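Local coordinates for glycosaminoglycan xylosylkinase (PDB 5XOM), which probably phosphorylates xylose in the linker region of proteoglycans, as a Fam20-family kinase from Hydra with a protein-kinase-like fold, at residues P151-Y157 / M206-L212; Y129-E135 / D296-G302; C319-S324 / V387-L393; S267-F271 / K309-L315. All blocks are in the same frame, centred on the assembly; numbering follows the deposited sequence.

Contact 1 (P151-Y157 / M206-L212)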
# COMPACT_ATOMS: atom_id res chain seq x y z
N PRO A 151 -9.47 -13.91 3.80
CA PRO A 151 -8.11 -14.09 4.27
C PRO A 151 -7.19 -14.57 3.08
O PRO A 151 -7.68 -15.26 2.19
CB PRO A 151 -8.20 -15.17 5.35
CG PRO A 151 -9.62 -15.51 5.49
CD PRO A 151 -10.42 -14.86 4.42
N PRO A 152 -5.93 -14.18 3.13
CA PRO A 152 -5.00 -14.61 2.06
C PRO A 152 -4.93 -16.13 1.88
O PRO A 152 -4.91 -16.90 2.85
CB PRO A 152 -3.65 -14.05 2.53
CG PRO A 152 -4.01 -12.85 3.35
CD PRO A 152 -5.42 -13.02 3.88
N VAL A 153 -4.88 -16.56 0.62
CA VAL A 153 -4.79 -17.96 0.23
C VAL A 153 -3.66 -18.13 -0.78
O VAL A 153 -3.53 -17.34 -1.72
CB VAL A 153 -6.11 -18.47 -0.38
CG1 VAL A 153 -6.02 -19.95 -0.71
CG2 VAL A 153 -7.30 -18.17 0.55
N VAL A 154 -2.87 -19.19 -0.62
CA VAL A 154 -1.83 -19.52 -1.59
C VAL A 154 -1.88 -21.01 -1.91
O VAL A 154 -2.17 -21.84 -1.04
CB VAL A 154 -0.43 -19.12 -1.09
CG1 VAL A 154 0.17 -20.19 -0.18
CG2 VAL A 154 0.48 -18.86 -2.24
N GLY A 155 -1.61 -21.34 -3.18
CA GLY A 155 -1.39 -22.71 -3.56
C GLY A 155 0.02 -23.16 -3.22
O GLY A 155 0.96 -22.37 -3.17
N ARG A 156 0.16 -24.46 -2.95
CA ARG A 156 1.49 -24.95 -2.61
C ARG A 156 1.57 -26.45 -2.81
O ARG A 156 0.61 -27.17 -2.53
CB ARG A 156 1.83 -24.60 -1.17
CG ARG A 156 3.18 -25.06 -0.74
CD ARG A 156 3.57 -24.35 0.54
NE ARG A 156 4.66 -25.02 1.24
CZ ARG A 156 5.22 -24.55 2.34
NH1 ARG A 156 4.83 -23.40 2.90
NH2 ARG A 156 6.21 -25.22 2.92
N TYR A 157 2.73 -26.92 -3.27
CA TYR A 157 3.03 -28.34 -3.37
C TYR A 157 3.77 -28.77 -2.11
O TYR A 157 4.88 -28.30 -1.85
CB TYR A 157 3.87 -28.65 -4.61
CG TYR A 157 3.19 -28.31 -5.92
CD1 TYR A 157 2.21 -29.15 -6.45
CD2 TYR A 157 3.54 -27.18 -6.64
CE1 TYR A 157 1.59 -28.86 -7.66
CE2 TYR A 157 2.93 -26.88 -7.86
CZ TYR A 157 1.96 -27.72 -8.35
OH TYR A 157 1.35 -27.43 -9.55
N MET A 206 1.86 -33.42 -2.39
CA MET A 206 0.43 -33.14 -2.33
C MET A 206 0.16 -31.66 -2.60
O MET A 206 0.68 -30.78 -1.90
CB MET A 206 -0.16 -33.56 -0.99
CG MET A 206 -1.64 -33.24 -0.84
SD MET A 206 -2.24 -33.58 0.82
CE MET A 206 -2.85 -35.23 0.62
N GLU A 207 -0.64 -31.41 -3.63
CA GLU A 207 -1.09 -30.07 -3.98
C GLU A 207 -2.23 -29.66 -3.06
O GLU A 207 -3.12 -30.46 -2.74
CB GLU A 207 -1.54 -30.06 -5.44
CG GLU A 207 -2.08 -28.75 -5.96
CD GLU A 207 -2.67 -28.86 -7.37
OE1 GLU A 207 -3.64 -28.15 -7.68
OE2 GLU A 207 -2.16 -29.68 -8.17
N GLY A 208 -2.23 -28.39 -2.65
CA GLY A 208 -3.32 -27.89 -1.85
C GLY A 208 -3.26 -26.38 -1.72
O GLY A 208 -2.43 -25.71 -2.34
N ALA A 209 -4.18 -25.85 -0.91
CA ALA A 209 -4.28 -24.42 -0.64
C ALA A 209 -4.06 -24.16 0.84
O ALA A 209 -4.54 -24.93 1.69
CB ALA A 209 -5.65 -23.88 -1.07
N LEU A 210 -3.33 -23.09 1.15
CA LEU A 210 -3.11 -22.65 2.52
C LEU A 210 -3.90 -21.37 2.75
O LEU A 210 -3.81 -20.43 1.95
CB LEU A 210 -1.62 -22.40 2.78
CG LEU A 210 -0.67 -23.57 3.05
CD1 LEU A 210 -0.62 -24.54 1.90
CD2 LEU A 210 0.73 -23.05 3.33
N ILE A 211 -4.67 -21.32 3.84
CA ILE A 211 -5.48 -20.16 4.20
C ILE A 211 -5.03 -19.66 5.57
O ILE A 211 -5.03 -20.44 6.54
CB ILE A 211 -6.98 -20.47 4.22
CG1 ILE A 211 -7.43 -21.05 2.87
CG2 ILE A 211 -7.79 -19.20 4.55
CD1 ILE A 211 -7.57 -22.56 2.86
N LEU A 212 -4.66 -18.38 5.65
CA LEU A 212 -4.19 -17.80 6.91
C LEU A 212 -5.28 -17.75 7.97
O LEU A 212 -6.41 -17.33 7.71
CB LEU A 212 -3.68 -16.38 6.70
CG LEU A 212 -2.33 -16.12 6.06
CD1 LEU A 212 -2.11 -14.62 5.97
CD2 LEU A 212 -1.22 -16.79 6.87
O HOH W 1 -0.85 -28.45 -10.50
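Val153 and Ile211 stand side by side as an antiparallel non-hydrogen-bonded pair, Val153 CG2 resting 3.7 Å from Ile211 CG1. The other branch of the valine, CG1, lies anti to the backbone N (chi1 -177°), which carries it diagonally to Ala209 CB at 4.0 Å. Helix 132-144 covers this face, with Ile136 and Phe139 on Val153. Cut back to an alanine, the position would probably leave a gap between Ile211, Ala209 and that helix.

Arg156 belongs to the other face, with Val154 and Leu210. Its chain runs out extended: CB touches Leu210 CD1 at 3.9 Å, CD slides past Leu210 CD2, and NH1 keeps 4.1 Å from that same methyl. Beyond the leucine the charged end is taken up elsewhere, NH1 by the carbonyls of Met77 and Ala80, NH2 by Glu163.

Between the faces, Val154 and Leu210 exchange two backbone bonds, the straighter from Leu210 N to Val154 O (2.8 Å, 172°). Arg156 and Gly208 repeat the exchange, and Leu212 N reaches Pro152 O. At the far end Tyr157 and Glu207 run alongside each other, and one water joins Tyr157 OH (2.6 Å) to Glu207 OE2, while OE1 turns to His132 and Arg117. All this is consistent with the antiparallel sheet of a kinase N-lobe, strand 153-159 lying outermost in the chain beside strand 205-212.

Contact 2 (Y129-E135 / D296-G302); sequences YDRHNAE and DNAKSFG
The Arg131 guanidinium lies with one face against Lys299 CA and Ala298 O, both displaced toward its rim, while Ser300 O sits at its edge in the plane. The Phe301 ring is met at its edge by Ala134 CB, 3.9 Å from CD2. These groups join the start of helix 132-144, which probably corresponds to helix C of protein kinases, to the sequence DNAKSFG, which probably takes the place of their DFG motif.

Arg131 grips Ser300 O side-on, through NE (3.1 Å) and a longer bond from NH2; bends at chi2 and chi3 fold the chain back to it, and its backbone N donates to Ala298 O (2.9 Å). A leucine in its place has no N-H at the tip, so Ser300 O would probably lose both these donors and the turn at Lys299 its flat support.

Ala298 CB points into the helix start, 3.5 Å from Asp130 CG. Glu135 OE2 salt-bridges Lys111, consistent with the lysine-glutamate pair of kinases, and Asp130 OD2 is a second partner of that lysine. Glu135 OE1 takes the N-H of Asn297 from above the carboxylate plane, and a water bridges OE1 to Asp296 N, 3.0 Å from that nitrogen.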
# COMPACT_ATOMS: atom_id res chain seq x y z
N TYR A 129 -16.63 -32.45 -1.98
CA TYR A 129 -15.55 -32.00 -1.11
C TYR A 129 -15.22 -30.54 -1.37
O TYR A 129 -15.52 -29.98 -2.43
CB TYR A 129 -14.28 -32.81 -1.34
CG TYR A 129 -14.47 -34.31 -1.33
CD1 TYR A 129 -15.11 -34.94 -0.28
CD2 TYR A 129 -14.01 -35.09 -2.37
CE1 TYR A 129 -15.28 -36.30 -0.27
CE2 TYR A 129 -14.19 -36.46 -2.36
CZ TYR A 129 -14.82 -37.06 -1.31
OH TYR A 129 -15.00 -38.42 -1.30
N ASP A 130 -14.55 -29.94 -0.39
CA ASP A 130 -13.94 -28.63 -0.59
C ASP A 130 -12.96 -28.67 -1.76
O ASP A 130 -12.14 -29.59 -1.85
CB ASP A 130 -13.20 -28.21 0.68
CG ASP A 130 -14.11 -27.59 1.72
OD1 ASP A 130 -15.34 -27.65 1.52
OD2 ASP A 130 -13.61 -27.10 2.76
N ARG A 131 -13.05 -27.68 -2.65
CA ARG A 131 -12.10 -27.53 -3.77
C ARG A 131 -11.00 -26.56 -3.36
O ARG A 131 -11.26 -25.38 -3.12
CB ARG A 131 -12.78 -27.04 -5.04
CG ARG A 131 -13.49 -28.11 -5.87
CD ARG A 131 -14.72 -28.65 -5.18
NE ARG A 131 -15.84 -27.75 -5.37
CZ ARG A 131 -17.05 -27.95 -4.88
NH1 ARG A 131 -17.34 -29.03 -4.17
NH2 ARG A 131 -18.00 -27.06 -5.11
N HIS A 132 -9.77 -27.06 -3.30
CA HIS A 132 -8.64 -26.23 -2.89
C HIS A 132 -8.43 -25.07 -3.86
O HIS A 132 -8.08 -23.96 -3.44
CB HIS A 132 -7.38 -27.08 -2.81
CG HIS A 132 -6.80 -27.43 -4.14
ND1 HIS A 132 -7.51 -28.14 -5.09
CD2 HIS A 132 -5.60 -27.15 -4.71
CE1 HIS A 132 -6.76 -28.30 -6.17
NE2 HIS A 132 -5.60 -27.70 -5.96
N ASN A 133 -8.60 -25.31 -5.16
CA ASN A 133 -8.37 -24.25 -6.13
C ASN A 133 -9.45 -23.19 -6.07
O ASN A 133 -9.21 -22.05 -6.47
CB ASN A 133 -8.28 -24.84 -7.55
CG ASN A 133 -9.59 -25.49 -7.99
OD1 ASN A 133 -10.18 -26.28 -7.26
ND2 ASN A 133 -10.06 -25.13 -9.19
N ALA A 134 -10.63 -23.55 -5.56
CA ALA A 134 -11.70 -22.57 -5.39
C ALA A 134 -11.34 -21.54 -4.32
O ALA A 134 -11.67 -20.36 -4.47
CB ALA A 134 -13.01 -23.28 -5.03
N GLU A 135 -10.67 -21.97 -3.24
CA GLU A 135 -10.24 -21.02 -2.22
C GLU A 135 -9.29 -19.98 -2.81
O GLU A 135 -9.39 -18.79 -2.49
CB GLU A 135 -9.56 -21.74 -1.05
CG GLU A 135 -10.48 -22.59 -0.17
CD GLU A 135 -11.27 -21.78 0.87
OE1 GLU A 135 -11.38 -20.54 0.76
OE2 GLU A 135 -11.79 -22.41 1.82
N ASP A 296 -13.92 -19.60 4.37
CA ASP A 296 -14.31 -20.91 3.83
C ASP A 296 -15.15 -20.75 2.57
O ASP A 296 -16.38 -20.85 2.62
CB ASP A 296 -15.06 -21.74 4.88
CG ASP A 296 -15.34 -23.17 4.41
OD1 ASP A 296 -15.76 -24.00 5.25
OD2 ASP A 296 -15.14 -23.49 3.21
N ASN A 297 -14.49 -20.52 1.44
CA ASN A 297 -15.17 -20.34 0.16
C ASN A 297 -14.96 -21.53 -0.77
O ASN A 297 -15.13 -21.39 -1.99
CB ASN A 297 -14.69 -19.05 -0.50
CG ASN A 297 -14.72 -17.86 0.44
OD1 ASN A 297 -15.73 -17.60 1.09
ND2 ASN A 297 -13.61 -17.12 0.51
N ALA A 298 -14.59 -22.69 -0.22
CA ALA A 298 -14.08 -23.80 -1.03
C ALA A 298 -15.17 -24.62 -1.71
O ALA A 298 -14.85 -25.38 -2.64
CB ALA A 298 -13.23 -24.73 -0.18
N LYS A 299 -16.43 -24.50 -1.30
CA LYS A 299 -17.48 -25.28 -1.95
C LYS A 299 -18.07 -24.47 -3.09
O LYS A 299 -19.24 -24.11 -3.14
CB LYS A 299 -18.54 -25.71 -0.94
CG LYS A 299 -19.30 -26.94 -1.39
CD LYS A 299 -18.67 -28.22 -0.87
CE LYS A 299 -18.91 -28.37 0.61
NZ LYS A 299 -20.37 -28.49 0.87
N SER A 300 -17.19 -24.22 -4.06
CA SER A 300 -17.51 -23.36 -5.18
C SER A 300 -16.76 -23.88 -6.40
O SER A 300 -15.96 -24.82 -6.30
CB SER A 300 -17.18 -21.89 -4.85
OG SER A 300 -15.82 -21.75 -4.49
N PHE A 301 -17.04 -23.27 -7.55
CA PHE A 301 -16.48 -23.71 -8.83
C PHE A 301 -16.60 -25.22 -9.00
O PHE A 301 -15.65 -25.91 -9.39
CB PHE A 301 -15.03 -23.24 -8.99
CG PHE A 301 -14.89 -21.73 -9.00
CD1 PHE A 301 -15.24 -20.99 -10.13
CD2 PHE A 301 -14.39 -21.05 -7.89
CE1 PHE A 301 -15.11 -19.60 -10.14
CE2 PHE A 301 -14.25 -19.66 -7.90
CZ PHE A 301 -14.61 -18.94 -9.03
N GLY A 302 -17.79 -25.75 -8.69
CA GLY A 302 -18.07 -27.16 -8.89
C GLY A 302 -18.65 -27.46 -10.26
O GLY A 302 -18.44 -28.55 -10.78
O HOH W 2 -12.75 -26.26 -10.25
O HOH W 3 -10.87 -18.05 -0.37
O HOH W 4 -11.15 -19.07 3.45

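Contact 3 (C319-S324 / V387-L393); sequences CRLRSS and VIIEDHL
Leu321 is held to the C-terminal tail by both its backbone polar atoms: its N donates to Val387 O at 2.8 Å, and its O receives Ile389 N along a straight bond (2.9 Å, 169°). Two residues on, Ser323 N donates to Ile389 O from above the carbonyl plane.

The charged interaction is a side-on salt bridge between Arg322 and Asp391. Guanidinium and carboxylate are nearly coplanar, 14° apart; NE faces both oxygens, and NH2 meets the syn lone pair of Asp391 OD2 at 2.8 Å. Asp391 CG sits between its backbone N and carbonyl carbon (chi1 68°), a setting in which OD1 also receives Leu393 N, making an Asx turn. The remaining nitrogen of Arg322, NH1, bridges to Asp262 and Asp265 of helix 259-273.

The backbone bonds make a two-stranded parallel sheet, 321-322 beside 388-389, that ties the chain's end to the segment following helix 313-318, probably in the C-lobe of the kinase fold. The disulfide Cys319-Cys378 fastens the same region to helix 358-382.

Among the van der Waals contacts, Ile389 CD1 lies over the centre of the Arg320 guanidinium, 3.7 Å above its plane. Val387 CG2 packs on Cys319 CB at 4.0 Å, and Ile388 CD1 on Leu321 CB.

One water links Ser323 OG to Glu390 OE1, 2.6 Å from the latter, and another joins Ser324 N to Glu390 OE2 and Asp391 OD1.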
# COMPACT_ATOMS: atom_id res chain seq x y z
N CYS A 319 -33.96 -6.28 -2.61
CA CYS A 319 -33.76 -5.14 -3.52
C CYS A 319 -33.14 -3.96 -2.78
O CYS A 319 -33.66 -2.84 -2.80
CB CYS A 319 -35.06 -4.76 -4.22
SG CYS A 319 -35.45 -5.86 -5.60
N ARG A 320 -32.05 -4.24 -2.08
CA ARG A 320 -31.18 -3.21 -1.53
C ARG A 320 -29.75 -3.56 -1.93
O ARG A 320 -29.39 -4.74 -1.99
CB ARG A 320 -31.32 -3.11 -0.01
CG ARG A 320 -32.76 -2.85 0.43
CD ARG A 320 -32.96 -3.09 1.93
NE ARG A 320 -32.08 -2.25 2.74
CZ ARG A 320 -32.38 -1.01 3.10
NH1 ARG A 320 -33.53 -0.46 2.74
NH2 ARG A 320 -31.52 -0.31 3.84
N LEU A 321 -28.96 -2.54 -2.23
CA LEU A 321 -27.60 -2.78 -2.69
C LEU A 321 -26.74 -1.62 -2.25
O LEU A 321 -27.09 -0.46 -2.48
CB LEU A 321 -27.54 -2.94 -4.22
CG LEU A 321 -26.14 -3.15 -4.82
CD1 LEU A 321 -25.44 -4.37 -4.22
CD2 LEU A 321 -26.22 -3.27 -6.34
N ARG A 322 -25.62 -1.94 -1.61
CA ARG A 322 -24.71 -0.91 -1.14
C ARG A 322 -24.12 -0.15 -2.32
O ARG A 322 -23.76 -0.74 -3.34
CB ARG A 322 -23.60 -1.53 -0.30
CG ARG A 322 -22.44 -0.59 -0.01
CD ARG A 322 -21.51 -1.17 1.04
NE ARG A 322 -22.15 -1.32 2.35
CZ ARG A 322 -22.22 -2.47 3.01
NH1 ARG A 322 -21.69 -3.58 2.51
NH2 ARG A 322 -22.82 -2.52 4.20
N SER A 323 -24.02 1.17 -2.15
CA SER A 323 -23.64 2.04 -3.26
C SER A 323 -22.25 1.71 -3.80
O SER A 323 -22.06 1.63 -5.01
CB SER A 323 -23.72 3.51 -2.83
OG SER A 323 -23.30 4.38 -3.86
N SER A 324 -21.27 1.55 -2.91
CA SER A 324 -19.91 1.24 -3.36
C SER A 324 -19.87 -0.08 -4.14
O SER A 324 -19.12 -0.20 -5.11
CB SER A 324 -18.93 1.20 -2.19
OG SER A 324 -19.37 0.32 -1.17
N VAL A 387 -33.19 1.51 -4.02
CA VAL A 387 -32.41 0.27 -3.97
C VAL A 387 -30.95 0.55 -3.61
O VAL A 387 -30.36 -0.17 -2.81
CB VAL A 387 -32.51 -0.49 -5.31
CG1 VAL A 387 -31.40 -1.53 -5.41
CG2 VAL A 387 -33.88 -1.13 -5.46
N ILE A 388 -30.36 1.58 -4.20
CA ILE A 388 -28.98 1.94 -3.92
C ILE A 388 -28.92 2.67 -2.58
O ILE A 388 -29.48 3.76 -2.44
CB ILE A 388 -28.40 2.81 -5.05
CG1 ILE A 388 -28.42 2.03 -6.37
CG2 ILE A 388 -27.01 3.28 -4.70
CD1 ILE A 388 -27.81 0.64 -6.26
N ILE A 389 -28.26 2.06 -1.60
CA ILE A 389 -28.09 2.65 -0.27
C ILE A 389 -26.65 3.09 -0.11
O ILE A 389 -25.72 2.27 -0.17
CB ILE A 389 -28.50 1.67 0.85
CG1 ILE A 389 -30.02 1.53 0.93
CG2 ILE A 389 -27.97 2.16 2.19
CD1 ILE A 389 -30.57 0.40 0.16
N GLU A 390 -26.45 4.39 0.12
CA GLU A 390 -25.14 4.93 0.43
C GLU A 390 -24.98 4.92 1.94
O GLU A 390 -25.46 5.83 2.63
CB GLU A 390 -24.97 6.33 -0.15
CG GLU A 390 -23.66 7.00 0.27
CD GLU A 390 -22.43 6.24 -0.20
OE1 GLU A 390 -22.03 6.40 -1.38
OE2 GLU A 390 -21.87 5.46 0.59
N ASP A 391 -24.34 3.88 2.47
CA ASP A 391 -24.04 3.79 3.89
C ASP A 391 -22.59 4.13 4.19
O ASP A 391 -22.14 3.91 5.32
CB ASP A 391 -24.39 2.40 4.43
CG ASP A 391 -23.47 1.30 3.89
OD1 ASP A 391 -22.72 1.53 2.92
OD2 ASP A 391 -23.50 0.18 4.46
N HIS A 392 -21.86 4.64 3.20
CA HIS A 392 -20.47 5.08 3.33
C HIS A 392 -19.51 3.93 3.62
O HIS A 392 -18.38 4.15 4.06
CB HIS A 392 -20.35 6.17 4.39
CG HIS A 392 -21.23 7.35 4.13
ND1 HIS A 392 -21.02 8.21 3.07
CD2 HIS A 392 -22.36 7.77 4.74
CE1 HIS A 392 -21.97 9.13 3.06
NE2 HIS A 392 -22.80 8.89 4.06
N LEU A 393 -19.93 2.70 3.34
CA LEU A 393 -19.05 1.54 3.47
C LEU A 393 -18.86 0.91 2.09
O LEU A 393 -17.98 0.06 1.91
CB LEU A 393 -19.62 0.52 4.45
CG LEU A 393 -19.86 0.99 5.89
CD1 LEU A 393 -20.54 -0.10 6.72
CD2 LEU A 393 -18.56 1.45 6.55
O HOH W 5 -20.56 4.88 -2.87
O HOH W 6 -21.66 2.43 0.03
O HOH W 7 -16.34 -0.72 0.01

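Contact 4 (S267-F271 / K309-L315)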
# COMPACT_ATOMS: atom_id res chain seq x y z
N SER A 267 -23.86 -12.45 -1.00
CA SER A 267 -24.67 -13.30 -1.88
C SER A 267 -24.28 -13.10 -3.34
O SER A 267 -24.31 -14.05 -4.12
CB SER A 267 -26.16 -13.01 -1.68
OG SER A 267 -26.53 -11.80 -2.32
N ILE A 268 -23.88 -11.88 -3.71
CA ILE A 268 -23.36 -11.63 -5.05
C ILE A 268 -22.03 -12.35 -5.24
O ILE A 268 -21.80 -13.01 -6.27
CB ILE A 268 -23.22 -10.12 -5.29
CG1 ILE A 268 -24.60 -9.47 -5.42
CG2 ILE A 268 -22.36 -9.83 -6.52
CD1 ILE A 268 -24.56 -7.95 -5.35
N PHE A 269 -21.14 -12.25 -4.25
CA PHE A 269 -19.86 -12.93 -4.33
C PHE A 269 -20.04 -14.44 -4.39
O PHE A 269 -19.41 -15.12 -5.20
CB PHE A 269 -19.00 -12.50 -3.14
CG PHE A 269 -17.71 -13.28 -2.97
CD1 PHE A 269 -16.59 -12.95 -3.72
CD2 PHE A 269 -17.61 -14.28 -2.01
CE1 PHE A 269 -15.40 -13.64 -3.56
CE2 PHE A 269 -16.41 -14.97 -1.83
CZ PHE A 269 -15.30 -14.64 -2.61
N ASP A 270 -20.93 -14.98 -3.55
CA ASP A 270 -21.17 -16.42 -3.55
C ASP A 270 -21.83 -16.88 -4.85
O ASP A 270 -21.57 -17.99 -5.31
CB ASP A 270 -22.03 -16.82 -2.35
CG ASP A 270 -21.22 -16.92 -1.07
OD1 ASP A 270 -19.99 -17.16 -1.15
OD2 ASP A 270 -21.80 -16.78 0.03
N PHE A 271 -22.68 -16.04 -5.43
CA PHE A 271 -23.33 -16.38 -6.69
C PHE A 271 -22.31 -16.47 -7.82
O PHE A 271 -22.41 -17.36 -8.67
CB PHE A 271 -24.43 -15.38 -7.02
CG PHE A 271 -24.98 -15.52 -8.41
CD1 PHE A 271 -25.76 -16.61 -8.77
CD2 PHE A 271 -24.67 -14.58 -9.38
CE1 PHE A 271 -26.26 -16.73 -10.07
CE2 PHE A 271 -25.16 -14.71 -10.67
CZ PHE A 271 -25.95 -15.78 -11.02
N LYS A 309 -29.31 -19.32 -9.27
CA LYS A 309 -29.81 -17.98 -8.96
C LYS A 309 -30.38 -17.89 -7.55
O LYS A 309 -30.47 -16.78 -7.02
CB LYS A 309 -30.85 -17.56 -9.99
CG LYS A 309 -30.26 -17.24 -11.36
CD LYS A 309 -31.34 -16.82 -12.34
CE LYS A 309 -30.75 -16.50 -13.70
NZ LYS A 309 -31.80 -16.17 -14.72
N SER A 310 -30.76 -19.02 -6.94
CA SER A 310 -31.24 -18.97 -5.56
C SER A 310 -30.19 -18.40 -4.61
O SER A 310 -30.56 -17.90 -3.54
CB SER A 310 -31.65 -20.37 -5.09
OG SER A 310 -30.55 -21.27 -5.12
N ILE A 311 -28.90 -18.47 -4.96
CA ILE A 311 -27.87 -17.88 -4.11
C ILE A 311 -28.08 -16.38 -3.98
O ILE A 311 -27.80 -15.78 -2.93
CB ILE A 311 -26.47 -18.22 -4.67
CG1 ILE A 311 -26.30 -19.74 -4.78
CG2 ILE A 311 -25.39 -17.59 -3.79
CD1 ILE A 311 -24.96 -20.17 -5.43
N LEU A 312 -28.60 -15.74 -5.03
CA LEU A 312 -28.82 -14.30 -5.05
C LEU A 312 -30.08 -13.87 -4.31
O LEU A 312 -30.44 -12.69 -4.37
CB LEU A 312 -28.91 -13.79 -6.49
CG LEU A 312 -27.63 -13.53 -7.28
CD1 LEU A 312 -28.02 -13.15 -8.70
CD2 LEU A 312 -26.75 -12.46 -6.63
N SER A 313 -30.76 -14.80 -3.62
CA SER A 313 -32.02 -14.48 -2.95
C SER A 313 -31.97 -13.25 -2.05
O SER A 313 -32.94 -12.47 -2.08
CB SER A 313 -32.51 -15.69 -2.15
OG SER A 313 -33.14 -16.64 -2.99
N PRO A 314 -30.93 -13.01 -1.24
CA PRO A 314 -30.91 -11.75 -0.47
C PRO A 314 -31.03 -10.52 -1.34
O PRO A 314 -31.77 -9.59 -0.99
CB PRO A 314 -29.56 -11.81 0.26
CG PRO A 314 -29.28 -13.26 0.39
CD PRO A 314 -29.80 -13.88 -0.88
N LEU A 315 -30.34 -10.48 -2.49
CA LEU A 315 -30.47 -9.31 -3.36
C LEU A 315 -31.83 -9.27 -4.04
O LEU A 315 -32.46 -8.22 -4.10
CB LEU A 315 -29.35 -9.30 -4.40
CG LEU A 315 -29.48 -8.19 -5.45
CD1 LEU A 315 -29.13 -6.84 -4.85
CD2 LEU A 315 -28.60 -8.50 -6.65
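Residues 267-271 of helix 259-273 run past a 3-10 turn, 309-312, that leads into helix 313-318, and the backbones come close at two places, with CA of Ser267 5.3 Å from CA of Leu312 and CA of Phe271 5.4 Å from CA of Ile311.

Phe271 and Leu312 carry the contact. Leu312 CD1 stands over the centre of the Phe271 ring, 3.7 Å from the centroid and 12° off the normal, a well-centred CH-pi contact; Leu312 CG closes on the ring's root, 3.5 Å from Phe271 CG. The phenylalanine's CG is anti to its own N (chi1 170°), which turns the ring out along the 3-10 segment, where CE1 reaches Lys309 CA at 3.9 Å. Ile311 comes from another direction: its CB lies at the ring edge, and its CG2 tucks against the helix backbone, 3.5 Å from Phe271 N, with Asp270 CB beside it. Leu312 CD2 fills the space between Phe271 CB and Ile268 CG1.

At the other end Ser267 CB touches Ile311 O and the Pro314 ring, 3.8 Å from CG, while its hydroxyl bonds back to Ile264 O within its own helix. Ser310 O is gripped twice, by Ser313 OG (2.9 Å) and Ser313 N, which reach it from the same face.

Helix 259-273 packs here against the start of helix 313-318, with Leu370 and Val371 of helix 358-382 also on Phe271, probably in the kinase C-lobe. Ser267, Ser310 and Asp270 (with Arg278) find polar partners within one segment or outside both, so apolar packing and the CH-pi contact join the two.

How the contacts relate
Contacts 1 and 2 meet directly, centres 12 Å apart: Glu207 OE1 probably accepts a hydrogen bond from His132 NE2 (2.6 Å), and Val153 CG2 packs on Glu135 O. Along the chain, contact 1 is nested in the loop closed by contact 2. That second contact, beside Lys111, probably lies at the active-site cleft between the lobes. Contact 4, about 17 Å from it between centres, crosses it in sequence and touches it where Phe269 packs on Asn297. Contacts 3 and 4 adjoin, Leu321 CD1 lying 3.9 Å from Ile268 CD1, whereas contacts 1 and 3 lie about 33 Å apart, centre to centre, on opposite sides of the chain's centre.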